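Local coordinates for factor H binding protein (Treponema denticola, PDB 3QZ0), which probably binds the complement regulator factor H at the bacterial surface, which would help this oral spirochaete to evade complement, at residues 19-24 / 59-64; 28-33 / 78-83; 35-40 / 72-77; 63-68 / 85-90. One frame throughout, in Å; residues are numbered along the deposited sequence. Where two conformers were deposited one is given.

Contact 1 (19-24 / 59-64)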
loop_
_atom_site.group_PDB
_atom_site.type_symbol
_atom_site.label_atom_id
_atom_site.label_comp_id
_atom_site.label_asym_id
_atom_site.label_seq_id
_atom_site.Cartn_x
_atom_site.Cartn_y
_atom_site.Cartn_z
ATOM N N ASN A 19 4.171 2.358 15.218
ATOM C CA ASN A 19 3.276 2.886 16.228
ATOM C C ASN A 19 1.836 2.837 15.744
ATOM O O ASN A 19 1.561 2.427 14.615
ATOM C CB ASN A 19 3.695 4.292 16.676
ATOM C CG ASN A 19 3.612 5.323 15.567
ATOM O OD1 ASN A 19 2.657 5.354 14.792
ATOM N ND2 ASN A 19 4.612 6.193 15.504
ATOM N N THR A 20 0.908 3.241 16.597
ATOM C CA THR A 20 -0.503 3.081 16.274
ATOM C C THR A 20 -0.947 3.985 15.128
ATOM O O THR A 20 -1.850 3.625 14.370
ATOM C CB THR A 20 -1.402 3.300 17.513
ATOM O OG1 THR A 20 -1.541 4.703 17.769
ATOM C CG2 THR A 20 -0.778 2.624 18.723
ATOM N N ALA A 21 -0.315 5.146 14.994
ATOM C CA ALA A 21 -0.668 6.065 13.919
ATOM C C ALA A 21 -0.194 5.515 12.579
ATOM O O ALA A 21 -0.922 5.569 11.584
ATOM C CB ALA A 21 -0.067 7.450 14.163
ATOM N N GLN A 22 1.031 4.998 12.560
ATOM C CA GLN A 22 1.585 4.414 11.332
ATOM C C GLN A 22 0.727 3.248 10.886
ATOM O O GLN A 22 0.351 3.145 9.723
ATOM C CB GLN A 22 3.034 3.975 11.554
ATOM C CG GLN A 22 3.919 5.155 11.933
ATOM C CD GLN A 22 5.302 4.744 12.374
ATOM O OE1 GLN A 22 5.477 3.709 13.015
ATOM N NE2 GLN A 22 6.305 5.556 12.027
ATOM N N LYS A 23 0.391 2.374 11.828
ATOM C CA LYS A 23 -0.395 1.194 11.503
ATOM C C LYS A 23 -1.804 1.550 11.035
ATOM O O LYS A 23 -2.341 0.917 10.120
ATOM C CB LYS A 23 -0.422 0.230 12.700
ATOM C CG LYS A 23 -1.172 -1.081 12.455
ATOM C CD LYS A 23 -0.513 -1.932 11.370
ATOM C CE LYS A 23 -1.207 -3.286 11.216
ATOM N NZ LYS A 23 -0.890 -3.963 9.912
ATOM N N ALA A 24 -2.410 2.564 11.651
ATOM C CA ALA A 24 -3.747 2.970 11.258
ATOM C C ALA A 24 -3.748 3.497 9.823
ATOM O O ALA A 24 -4.644 3.187 9.045
ATOM C CB ALA A 24 -4.303 4.032 12.217
ATOM N N LEU A 59 5.140 9.757 4.738
ATOM C CA LEU A 59 6.305 10.513 5.159
ATOM C C LEU A 59 6.002 11.396 6.387
ATOM O O LEU A 59 6.816 11.501 7.307
ATOM C CB LEU A 59 6.774 11.347 3.973
ATOM C CG LEU A 59 7.843 12.402 4.127
ATOM C CD1 LEU A 59 9.180 11.802 4.610
ATOM C CD2 LEU A 59 7.955 12.992 2.744
ATOM N N ALA A 60 4.834 12.026 6.398
ATOM C CA ALA A 60 4.429 12.856 7.540
ATOM C C ALA A 60 4.261 12.030 8.812
ATOM O O ALA A 60 4.217 12.573 9.908
ATOM C CB ALA A 60 3.145 13.611 7.222
ATOM N N LEU A 61 4.166 10.712 8.660
ATOM C CA LEU A 61 4.051 9.805 9.797
ATOM C C LEU A 61 5.336 9.001 10.025
ATOM O O LEU A 61 5.359 8.073 10.823
ATOM C CB LEU A 61 2.856 8.855 9.601
ATOM C CG LEU A 61 1.462 9.470 9.534
ATOM C CD1 LEU A 61 0.445 8.411 9.161
ATOM C CD2 LEU A 61 1.097 10.103 10.870
ATOM N N ASP A 62 6.403 9.361 9.319
ATOM C CA ASP A 62 7.720 8.739 9.507
ATOM C C ASP A 62 7.812 7.267 9.113
ATOM O O ASP A 62 8.583 6.515 9.698
ATOM C CB ASP A 62 8.205 8.891 10.957
ATOM C CG ASP A 62 8.508 10.323 11.324
ATOM O OD1 ASP A 62 8.904 11.097 10.426
ATOM O OD2 ASP A 62 8.351 10.674 12.514
ATOM N N TYR A 63 7.029 6.846 8.130
ATOM C CA TYR A 63 7.225 5.504 7.582
ATOM C C TYR A 63 7.021 5.572 6.078
ATOM O O TYR A 63 6.627 6.616 5.550
ATOM C CB TYR A 63 6.302 4.458 8.255
ATOM C CG TYR A 63 4.913 4.329 7.666
ATOM C CD1 TYR A 63 3.947 5.300 7.886
ATOM C CD2 TYR A 63 4.566 3.216 6.900
ATOM C CE1 TYR A 63 2.679 5.187 7.342
ATOM C CE2 TYR A 63 3.307 3.088 6.362
ATOM C CZ TYR A 63 2.364 4.067 6.589
ATOM O OH TYR A 63 1.120 3.946 6.042
ATOM N N GLN A 64 7.310 4.465 5.396
ATOM C CA GLN A 64 7.122 4.353 3.955
ATOM C C GLN A 64 6.583 2.967 3.643
ATOM O O GLN A 64 6.770 2.036 4.413
ATOM C CB GLN A 64 8.452 4.519 3.216
ATOM C CG GLN A 64 9.013 5.927 3.242
ATOM C CD GLN A 64 8.216 6.890 2.391
ATOM O OE1 GLN A 64 8.490 7.060 1.205
ATOM N NE2 GLN A 64 7.227 7.534 2.994
HETATM O O HOH W 1 4.365 8.505 13.490
#

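Contact 2 (28-33 / 78-83)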
loop_
_atom_site.group_PDB
_atom_site.type_symbol
_atom_site.label_atom_id
_atom_site.label_comp_id
_atom_site.label_asym_id
_atom_site.label_seq_id
_atom_site.Cartn_x
_atom_site.Cartn_y
_atom_site.Cartn_z
ATOM N N LYS A 28 -5.540 1.631 6.631
ATOM C CA LYS A 28 -6.533 2.393 5.885
ATOM C C LYS A 28 -6.222 2.297 4.393
ATOM O O LYS A 28 -7.111 2.120 3.567
ATOM C CB LYS A 28 -6.527 3.852 6.324
ATOM C CG LYS A 28 -7.565 4.735 5.639
ATOM C CD LYS A 28 -7.384 6.199 6.050
ATOM C CE LYS A 28 -8.493 7.086 5.498
ATOM N NZ LYS A 28 -8.343 8.503 5.946
ATOM N N PHE A 29 -4.945 2.402 4.063
ATOM C CA PHE A 29 -4.499 2.259 2.679
ATOM C C PHE A 29 -4.775 0.859 2.131
ATOM O O PHE A 29 -5.375 0.707 1.056
ATOM C CB PHE A 29 -3.008 2.576 2.582
ATOM C CG PHE A 29 -2.391 2.134 1.294
ATOM C CD1 PHE A 29 -2.730 2.756 0.106
ATOM C CD2 PHE A 29 -1.492 1.096 1.272
ATOM C CE1 PHE A 29 -2.171 2.341 -1.086
ATOM C CE2 PHE A 29 -0.928 0.678 0.075
ATOM C CZ PHE A 29 -1.275 1.306 -1.094
ATOM N N ILE A 30 -4.339 -0.165 2.859
ATOM C CA ILE A 30 -4.521 -1.544 2.405
ATOM C C ILE A 30 -6.014 -1.821 2.170
ATOM O O ILE A 30 -6.393 -2.408 1.159
ATOM C CB ILE A 30 -3.928 -2.571 3.410
ATOM C CG1 ILE A 30 -2.397 -2.485 3.445
ATOM C CG2 ILE A 30 -4.400 -3.991 3.095
ATOM C CD1 ILE A 30 -1.695 -2.988 2.172
ATOM N N ASN A 31 -6.860 -1.398 3.105
ATOM C CA ASN A 31 -8.297 -1.626 2.974
ATOM C C ASN A 31 -8.919 -0.871 1.809
ATOM O O ASN A 31 -9.765 -1.414 1.084
ATOM C CB ASN A 31 -9.020 -1.305 4.285
ATOM C CG ASN A 31 -8.648 -2.272 5.394
ATOM O OD1 ASN A 31 -8.246 -3.405 5.129
ATOM N ND2 ASN A 31 -8.762 -1.825 6.641
ATOM N N ALA A 32 -8.501 0.375 1.627
ATOM C CA ALA A 32 -8.951 1.165 0.483
ATOM C C ALA A 32 -8.519 0.522 -0.833
ATOM O O ALA A 32 -9.304 0.456 -1.774
ATOM C CB ALA A 32 -8.417 2.588 0.566
ATOM N N LEU A 33 -7.269 0.061 -0.899
ATOM C CA LEU A 33 -6.763 -0.587 -2.111
ATOM C C LEU A 33 -7.555 -1.860 -2.413
ATOM O O LEU A 33 -8.000 -2.081 -3.548
ATOM C CB LEU A 33 -5.272 -0.904 -1.951
ATOM C CG LEU A 33 -4.557 -1.548 -3.135
ATOM C CD1 LEU A 33 -4.904 -0.805 -4.420
ATOM C CD2 LEU A 33 -3.073 -1.475 -2.872
ATOM N N THR A 78 -7.691 -8.983 -5.785
ATOM C CA THR A 78 -6.600 -9.198 -4.847
ATOM C C THR A 78 -7.017 -8.733 -3.446
ATOM O O THR A 78 -7.518 -7.618 -3.266
ATOM C CB THR A 78 -5.311 -8.472 -5.286
ATOM O OG1 THR A 78 -4.941 -8.901 -6.605
ATOM C CG2 THR A 78 -4.176 -8.782 -4.326
ATOM N N LYS A 79 -6.812 -9.597 -2.455
ATOM C CA LYS A 79 -7.321 -9.342 -1.109
ATOM C C LYS A 79 -6.263 -8.742 -0.195
ATOM O O LYS A 79 -5.070 -8.786 -0.490
ATOM C CB LYS A 79 -7.837 -10.643 -0.484
ATOM C CG LYS A 79 -8.860 -11.374 -1.336
ATOM C CD LYS A 79 -10.130 -10.550 -1.486
ATOM C CE LYS A 79 -10.913 -10.506 -0.182
ATOM N NZ LYS A 79 -12.144 -9.667 -0.287
ATOM N N ALA A 80 -6.714 -8.213 0.934
ATOM C CA ALA A 80 -5.830 -7.520 1.865
ATOM C C ALA A 80 -4.613 -8.344 2.268
ATOM O O ALA A 80 -3.522 -7.812 2.370
ATOM C CB ALA A 80 -6.609 -7.062 3.099
ATOM N N ALA A 81 -4.800 -9.641 2.509
ATOM C CA ALA A 81 -3.683 -10.482 2.941
ATOM C C ALA A 81 -2.553 -10.503 1.910
ATOM O O ALA A 81 -1.376 -10.401 2.255
ATOM C CB ALA A 81 -4.163 -11.894 3.233
ATOM N N ALA A 82 -2.915 -10.644 0.642
ATOM C CA ALA A 82 -1.930 -10.648 -0.425
ATOM C C ALA A 82 -1.300 -9.270 -0.558
ATOM O O ALA A 82 -0.105 -9.147 -0.814
ATOM C CB ALA A 82 -2.573 -11.063 -1.734
ATOM N N LEU A 83 -2.112 -8.232 -0.389
ATOM C CA LEU A 83 -1.615 -6.868 -0.523
ATOM C C LEU A 83 -0.557 -6.570 0.537
ATOM O O LEU A 83 0.432 -5.897 0.264
ATOM C CB LEU A 83 -2.761 -5.860 -0.444
ATOM C CG LEU A 83 -3.737 -5.891 -1.619
ATOM C CD1 LEU A 83 -4.942 -4.998 -1.342
ATOM C CD2 LEU A 83 -3.015 -5.452 -2.908
#

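Contact 3 (35-40 / 72-77)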
loop_
_atom_site.group_PDB
_atom_site.type_symbol
_atom_site.label_atom_id
_atom_site.label_comp_id
_atom_site.label_asym_id
_atom_site.label_seq_id
_atom_site.Cartn_x
_atom_site.Cartn_y
_atom_site.Cartn_z
ATOM N N ASN A 35 -10.527 -2.492 -1.609
ATOM C CA ASN A 35 -11.837 -2.056 -2.074
ATOM C C ASN A 35 -11.811 -1.590 -3.526
ATOM O O ASN A 35 -12.672 -1.970 -4.315
ATOM C CB ASN A 35 -12.400 -0.957 -1.178
ATOM C CG ASN A 35 -13.841 -0.619 -1.516
ATOM O OD1 ASN A 35 -14.736 -1.446 -1.355
ATOM N ND2 ASN A 35 -14.070 0.599 -1.973
ATOM N N GLU A 36 -10.830 -0.768 -3.888
ATOM C CA GLU A 36 -10.673 -0.387 -5.299
ATOM C C GLU A 36 -10.622 -1.599 -6.217
ATOM O O GLU A 36 -11.237 -1.598 -7.289
ATOM C CB GLU A 36 -9.412 0.456 -5.523
ATOM C CG GLU A 36 -9.490 1.846 -4.928
ATOM C CD GLU A 36 -10.695 2.626 -5.417
ATOM O OE1 GLU A 36 -10.796 2.908 -6.634
ATOM O OE2 GLU A 36 -11.555 2.956 -4.576
ATOM N N LEU A 37 -9.876 -2.617 -5.797
ATOM C CA LEU A 37 -9.607 -3.790 -6.621
ATOM C C LEU A 37 -10.806 -4.727 -6.740
ATOM O O LEU A 37 -10.780 -5.660 -7.524
ATOM C CB LEU A 37 -8.388 -4.548 -6.094
ATOM C CG LEU A 37 -7.067 -3.787 -6.311
ATOM C CD1 LEU A 37 -5.988 -4.216 -5.321
ATOM C CD2 LEU A 37 -6.590 -3.958 -7.757
ATOM N N LYS A 38 -11.855 -4.483 -5.965
ATOM C CA LYS A 38 -13.067 -5.279 -6.132
ATOM C C LYS A 38 -13.609 -5.186 -7.566
ATOM O O LYS A 38 -14.202 -6.140 -8.068
ATOM C CB LYS A 38 -14.157 -4.838 -5.150
ATOM C CG LYS A 38 -13.880 -5.228 -3.708
ATOM C CD LYS A 38 -15.024 -4.769 -2.781
ATOM C CE LYS A 38 -14.809 -5.220 -1.324
ATOM N NZ LYS A 38 -13.978 -4.279 -0.487
ATOM N N THR A 39 -13.391 -4.049 -8.218
ATOM C CA THR A 39 -14.044 -3.777 -9.493
ATOM C C THR A 39 -13.086 -3.519 -10.649
ATOM O O THR A 39 -13.520 -3.350 -11.782
ATOM C CB THR A 39 -14.994 -2.569 -9.399
ATOM O OG1 THR A 39 -14.316 -1.463 -8.782
ATOM C CG2 THR A 39 -16.243 -2.933 -8.595
ATOM N N ARG A 40 -11.791 -3.473 -10.377
ATOM C CA ARG A 40 -10.875 -3.195 -11.477
ATOM C C ARG A 40 -9.466 -3.715 -11.280
ATOM O O ARG A 40 -9.044 -4.027 -10.167
ATOM C CB ARG A 40 -10.819 -1.692 -11.727
ATOM C CG ARG A 40 -10.177 -0.923 -10.574
ATOM C CD ARG A 40 -10.010 0.539 -10.918
ATOM N NE ARG A 40 -9.794 1.364 -9.735
ATOM C CZ ARG A 40 -8.792 2.229 -9.597
ATOM N NH1 ARG A 40 -7.903 2.377 -10.566
ATOM N NH2 ARG A 40 -8.681 2.951 -8.482
ATOM N N THR A 72 4.965 -3.714 -11.427
ATOM C CA THR A 72 3.914 -4.633 -11.855
ATOM C C THR A 72 2.512 -4.077 -11.568
ATOM O O THR A 72 2.339 -3.178 -10.741
ATOM C CB THR A 72 4.079 -6.046 -11.229
ATOM O OG1 THR A 72 3.829 -6.001 -9.816
ATOM C CG2 THR A 72 5.482 -6.583 -11.476
ATOM N N SER A 73 1.519 -4.601 -12.276
ATOM C CA SER A 73 0.132 -4.210 -12.049
ATOM C C SER A 73 -0.419 -4.970 -10.847
ATOM O O SER A 73 0.247 -5.841 -10.300
ATOM C CB SER A 73 -0.705 -4.537 -13.281
ATOM O OG SER A 73 -0.584 -5.919 -13.581
ATOM N N ILE A 74 -1.639 -4.631 -10.446
ATOM C CA ILE A 74 -2.330 -5.383 -9.405
ATOM C C ILE A 74 -3.636 -5.919 -9.972
ATOM O O ILE A 74 -4.414 -5.175 -10.565
ATOM C CB ILE A 74 -2.704 -4.521 -8.190
ATOM C CG1 ILE A 74 -1.547 -3.616 -7.757
ATOM C CG2 ILE A 74 -3.172 -5.422 -7.055
ATOM C CD1 ILE A 74 -1.961 -2.578 -6.690
ATOM N N ALA A 75 -3.892 -7.201 -9.756
ATOM C CA ALA A 75 -5.072 -7.829 -10.337
ATOM C C ALA A 75 -6.350 -7.548 -9.555
ATOM O O ALA A 75 -6.334 -7.450 -8.323
ATOM C CB ALA A 75 -4.854 -9.333 -10.470
ATOM N N GLN A 76 -7.454 -7.422 -10.285
ATOM C CA GLN A 76 -8.774 -7.336 -9.670
ATOM C C GLN A 76 -8.986 -8.501 -8.708
ATOM O O GLN A 76 -8.565 -9.623 -8.974
ATOM C CB GLN A 76 -9.871 -7.360 -10.744
ATOM C CG GLN A 76 -11.280 -7.273 -10.165
ATOM C CD GLN A 76 -12.330 -7.892 -11.061
ATOM O OE1 GLN A 76 -12.014 -8.473 -12.098
ATOM N NE2 GLN A 76 -13.593 -7.771 -10.666
ATOM N N GLY A 77 -9.641 -8.236 -7.584
ATOM C CA GLY A 77 -9.952 -9.284 -6.625
ATOM C C GLY A 77 -8.848 -9.620 -5.644
ATOM O O GLY A 77 -9.035 -10.454 -4.762
#

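Contact 4 (63-68 / 85-90)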
loop_
_atom_site.group_PDB
_atom_site.type_symbol
_atom_site.label_atom_id
_atom_site.label_comp_id
_atom_site.label_asym_id
_atom_site.label_seq_id
_atom_site.Cartn_x
_atom_site.Cartn_y
_atom_site.Cartn_z
ATOM N N TYR A 63 7.029 6.846 8.130
ATOM C CA TYR A 63 7.225 5.504 7.582
ATOM C C TYR A 63 7.021 5.572 6.078
ATOM O O TYR A 63 6.627 6.616 5.550
ATOM C CB TYR A 63 6.302 4.458 8.255
ATOM C CG TYR A 63 4.913 4.329 7.666
ATOM C CD1 TYR A 63 3.947 5.300 7.886
ATOM C CD2 TYR A 63 4.566 3.216 6.900
ATOM C CE1 TYR A 63 2.679 5.187 7.342
ATOM C CE2 TYR A 63 3.307 3.088 6.362
ATOM C CZ TYR A 63 2.364 4.067 6.589
ATOM O OH TYR A 63 1.120 3.946 6.042
ATOM N N GLN A 64 7.310 4.465 5.396
ATOM C CA GLN A 64 7.122 4.353 3.955
ATOM C C GLN A 64 6.583 2.967 3.643
ATOM O O GLN A 64 6.770 2.036 4.413
ATOM C CB GLN A 64 8.452 4.519 3.216
ATOM C CG GLN A 64 9.013 5.927 3.242
ATOM C CD GLN A 64 8.216 6.890 2.391
ATOM O OE1 GLN A 64 8.490 7.060 1.205
ATOM N NE2 GLN A 64 7.227 7.534 2.994
ATOM N N ILE A 65 5.925 2.850 2.500
ATOM C CA ILE A 65 5.458 1.569 1.999
ATOM C C ILE A 65 6.333 1.193 0.818
ATOM O O ILE A 65 6.540 2.009 -0.082
ATOM C CB ILE A 65 4.002 1.686 1.548
ATOM C CG1 ILE A 65 3.119 1.936 2.776
ATOM C CG2 ILE A 65 3.568 0.443 0.790
ATOM C CD1 ILE A 65 1.673 2.199 2.470
ATOM N N VAL A 66 6.854 -0.034 0.832
ATOM C CA VAL A 66 7.762 -0.496 -0.203
ATOM C C VAL A 66 7.088 -1.570 -1.050
ATOM O O VAL A 66 6.552 -2.522 -0.516
ATOM C CB VAL A 66 9.055 -1.068 0.415
ATOM C CG1 VAL A 66 9.968 -1.606 -0.669
ATOM C CG2 VAL A 66 9.768 0.009 1.240
ATOM N N ASP A 67 7.107 -1.405 -2.369
ATOM C CA ASP A 67 6.513 -2.404 -3.255
ATOM C C ASP A 67 7.549 -3.498 -3.508
ATOM O O ASP A 67 8.606 -3.240 -4.081
ATOM C CB ASP A 67 6.106 -1.754 -4.588
ATOM C CG ASP A 67 5.316 -2.698 -5.483
ATOM O OD1 ASP A 67 5.231 -3.904 -5.159
ATOM O OD2 ASP A 67 4.769 -2.218 -6.500
ATOM N N LYS A 68 7.254 -4.716 -3.071
ATOM C CA LYS A 68 8.182 -5.819 -3.252
ATOM C C LYS A 68 8.097 -6.432 -4.639
ATOM O O LYS A 68 8.920 -7.280 -4.986
ATOM C CB LYS A 68 7.967 -6.891 -2.185
ATOM C CG LYS A 68 8.395 -6.444 -0.791
ATOM C CD LYS A 68 9.819 -5.896 -0.801
ATOM C CE LYS A 68 10.317 -5.597 0.609
ATOM N NZ LYS A 68 11.638 -4.902 0.602
ATOM N N LYS A 85 1.497 -8.666 1.830
ATOM C CA LYS A 85 2.732 -9.371 1.526
ATOM C C LYS A 85 3.534 -8.642 0.453
ATOM O O LYS A 85 4.744 -8.817 0.349
ATOM C CB LYS A 85 2.456 -10.806 1.063
ATOM C CG LYS A 85 1.829 -11.703 2.124
ATOM C CD LYS A 85 1.854 -13.161 1.666
ATOM C CE LYS A 85 1.080 -14.068 2.611
ATOM N NZ LYS A 85 -0.391 -13.828 2.535
ATOM N N ARG A 86 2.855 -7.827 -0.345
ATOM C CA ARG A 86 3.531 -7.123 -1.434
ATOM C C ARG A 86 3.948 -5.707 -1.055
ATOM O O ARG A 86 5.042 -5.255 -1.396
ATOM C CB ARG A 86 2.641 -7.078 -2.675
ATOM C CG ARG A 86 3.177 -6.150 -3.745
ATOM C CD ARG A 86 2.387 -6.228 -5.029
ATOM N NE ARG A 86 2.842 -5.179 -5.935
ATOM C CZ ARG A 86 2.367 -4.972 -7.156
ATOM N NH1 ARG A 86 1.413 -5.756 -7.646
ATOM N NH2 ARG A 86 2.854 -3.971 -7.874
ATOM N N PHE A 87 3.057 -5.000 -0.370
ATOM C CA PHE A 87 3.294 -3.608 -0.022
ATOM C C PHE A 87 3.642 -3.545 1.456
ATOM O O PHE A 87 2.755 -3.567 2.311
ATOM C CB PHE A 87 2.061 -2.773 -0.340
ATOM C CG PHE A 87 1.728 -2.736 -1.810
ATOM C CD1 PHE A 87 2.500 -1.983 -2.686
ATOM C CD2 PHE A 87 0.668 -3.473 -2.318
ATOM C CE1 PHE A 87 2.203 -1.951 -4.042
ATOM C CE2 PHE A 87 0.362 -3.448 -3.661
ATOM C CZ PHE A 87 1.136 -2.681 -4.533
ATOM N N ILE A 88 4.940 -3.480 1.737
ATOM C CA ILE A 88 5.458 -3.667 3.087
ATOM C C ILE A 88 5.809 -2.334 3.723
ATOM O O ILE A 88 6.514 -1.524 3.120
ATOM C CB ILE A 88 6.736 -4.523 3.067
ATOM C CG1 ILE A 88 6.496 -5.821 2.296
ATOM C CG2 ILE A 88 7.191 -4.836 4.489
ATOM C CD1 ILE A 88 5.537 -6.740 2.986
ATOM N N PRO A 89 5.328 -2.101 4.950
ATOM C CA PRO A 89 5.619 -0.826 5.613
ATOM C C PRO A 89 6.912 -0.879 6.405
ATOM O O PRO A 89 7.183 -1.878 7.069
ATOM C CB PRO A 89 4.422 -0.651 6.551
ATOM C CG PRO A 89 4.050 -2.062 6.928
ATOM C CD PRO A 89 4.385 -2.933 5.722
ATOM N N LYS A 90 7.696 0.193 6.334
ATOM C CA LYS A 90 8.960 0.277 7.048
ATOM C C LYS A 90 9.094 1.660 7.679
ATOM O O LYS A 90 8.813 2.663 7.033
ATOM C CB LYS A 90 10.131 0.049 6.085
ATOM C CG LYS A 90 10.051 -1.237 5.260
ATOM C CD LYS A 90 11.336 -1.470 4.472
ATOM C CE LYS A 90 11.262 -2.743 3.635
ATOM N NZ LYS A 90 11.050 -3.958 4.476
#

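Contact 1 (19-24 / 59-64)
Q22, on the first turn of helix 20-37, extends its side-chain amide to the turn after helix 44-59, where NE2 donates to L61 O at 2.9 Å. The bond is nearly straight (165° at the hydrogen) and lies in the plane of both the amide and the carbonyl. Behind the amide, Q22 CB passes the Y63 ring 4.0 Å from CD1, with amide and ring planes 60° apart. A21 CB adds a loose apolar touch on L61 CD2, 4.4 Å away. The opposite end of the amide fixes its rotation: Q22 OE1 accepts from N19 N at 2.9 Å, while N19 OD1 accepts from Q22 N at 2.8 Å, the reciprocal pair of a capping box. A water links N19 ND2 to L61 O, giving this carbonyl a second donor. The receiving turn is itself shaped by D62, whose positive phi makes it the C-prime residue of the Schellman motif closing the preceding helix. With CG between its backbone N and carbonyl carbon (chi1 86°), Y63 aims its ring at helix 20-37, where OH bonds H25 ND1 and the ring packs on Y26. A58 of helix 44-59 also touches Y63, so the start of strand 63-67 is held by both long helices.

Contact 2 (28-33 / 78-83)
L83 of helix 80-86 packs its isobutyl group against I30 and L33, one turn apart on helix 20-37, and this is the tight part of the contact. L83 CD1 sits 3.9 Å from L33 CG and equally close to the I30 backbone oxygen, while CD2 meets L33 CD2 at 4.0 Å; the two leucines cross obliquely. I30 and L83 instead lie alongside each other, pointing opposite ways, so that I30 CD1 rests on L83 CB, 4.0 Å away. The two branches of I30 divide the work: CG1, beside the backbone N (chi1 -68°), carries CD1 to L83, whereas CG2 lies against A80 CB at 3.8 Å. Further in, L33 also touches M50 of helix 44-59 together with I42 and I74, and L83 reaches L37, which makes these leucines part of the central apolar core. The solvent side is looser. N31 is exposed and comes no nearer than 4.5 Å, from its OD1 to A80 CB. At the start of the short helix K79 holds the N-cap position, and A80 N donates to a carboxylate oxygen of E34, a charge that probably suits the positive end of the helix dipole. The arrangement is that of a short helix laid on a long one through residues three apart on each, a small apolar helix-helix interface in a compact alpha-beta domain.

Contact 3 (35-40 / 72-77)
The Q76 side-chain amide meets K38 O at its edge, NE2 donating at 3.1 Å almost within the amide plane, although the donor stands about 40° above the plane of the K38 carbonyl. Here an irregular loop segment, 72-77, covers the C-terminal end of helix 20-37 and supplies donors to two carbonyls there, L37 O and K38 O. The Q76 bond is practically straight, 176° at the hydrogen. The other flat group, the R40 guanidinium, also works edge-on: NH2 donates in its own plane to the anti side of E36 OE1, 2.8 Å away, a salt bridge that staples R40 back on the helix. Q76 arrives at K38 because CG points away from its backbone N (chi1 180°) and the rest of the chain is extended, so the side chain runs past L37 O to K38 O. Its CA makes a CA-H...O contact with R40 O at 3.4 Å. Below the polar layer, L37 and I74 cross at about a right angle, CD1 of L37 closing to 3.5 Å on I74 CG2, while L37 CD2 lies as near to A75 O. L37 also touches I42 and L83, and I74 shares a backbone hydrogen bond with I42, which draws the loop into the core. K38 turns outward, and its NZ uses an in-plane lone pair of N35 OD1. At G77, whose phi is positive, the backbone N donates to L37 O at 2.8 Å from well above the carbonyl plane.

Contact 4 (63-68 / 85-90)
R86 and D67 meet side-on, NE donating to D67 OD1 at 2.8 Å and NH2 to D67 OD2 at 2.9 Å. Carboxylate and guanidinium are nearly coplanar, 27° apart; OD2 uses its syn lone pair, and OD1 is met on the syn side but out of plane. R86 swings CG away from its backbone N (chi1 170°) and stays extended, which lays it along F87, its CG 3.8 Å above the centre of that ring, while F87 CZ lies over the rim of one guanidinium face. D67 stands beside the same ring and points the same way, CG 3.5 Å from F87 CE1. Further along this face of the two-stranded antiparallel sheet, I65 CG2 rests on F87 CB at 3.7 Å and Y63 packs obliquely on P89. On the reverse face, K68 crosses I88 at about a right angle, V66 CG2 touches the K90 chain, and K68 and K90 approach tip to tip, their NZ atoms 4.0 Å apart. Hydrogen-bonded pairs Q64-K90 and V66-I88 join the strands, and K68 N to R86 O extends the ladder into the end of helix 80-86. R86 also donates to the carbonyls of T72 and S73, and D67 OD1 accepts from K69 N, so the buried ion pair is well compensated. The two exposed lysines, by contrast, probably repel each other, and one may lose its proton more readily.

From the N terminus, the start of helix 20-37 forms contact 1 with the turn at 59-64, closing a loop that holds the rest of that helix and helix 44-59. The middle of helix 20-37 meets helix 80-86 in contact 2, and its far end meets loop 72-77 in contact 3; contact 3 lies within the span of contact 2, and both cross contact 1. Contact 4 starts on the strand where contact 1 ends, closes the shorter span 63-90 and crosses contacts 2 and 3. F29 against I65 and L33 against F87 join contact 2 to the two-stranded sheet, as I74 against F87 does contact 3; L83 against L37 links contacts 2 and 3.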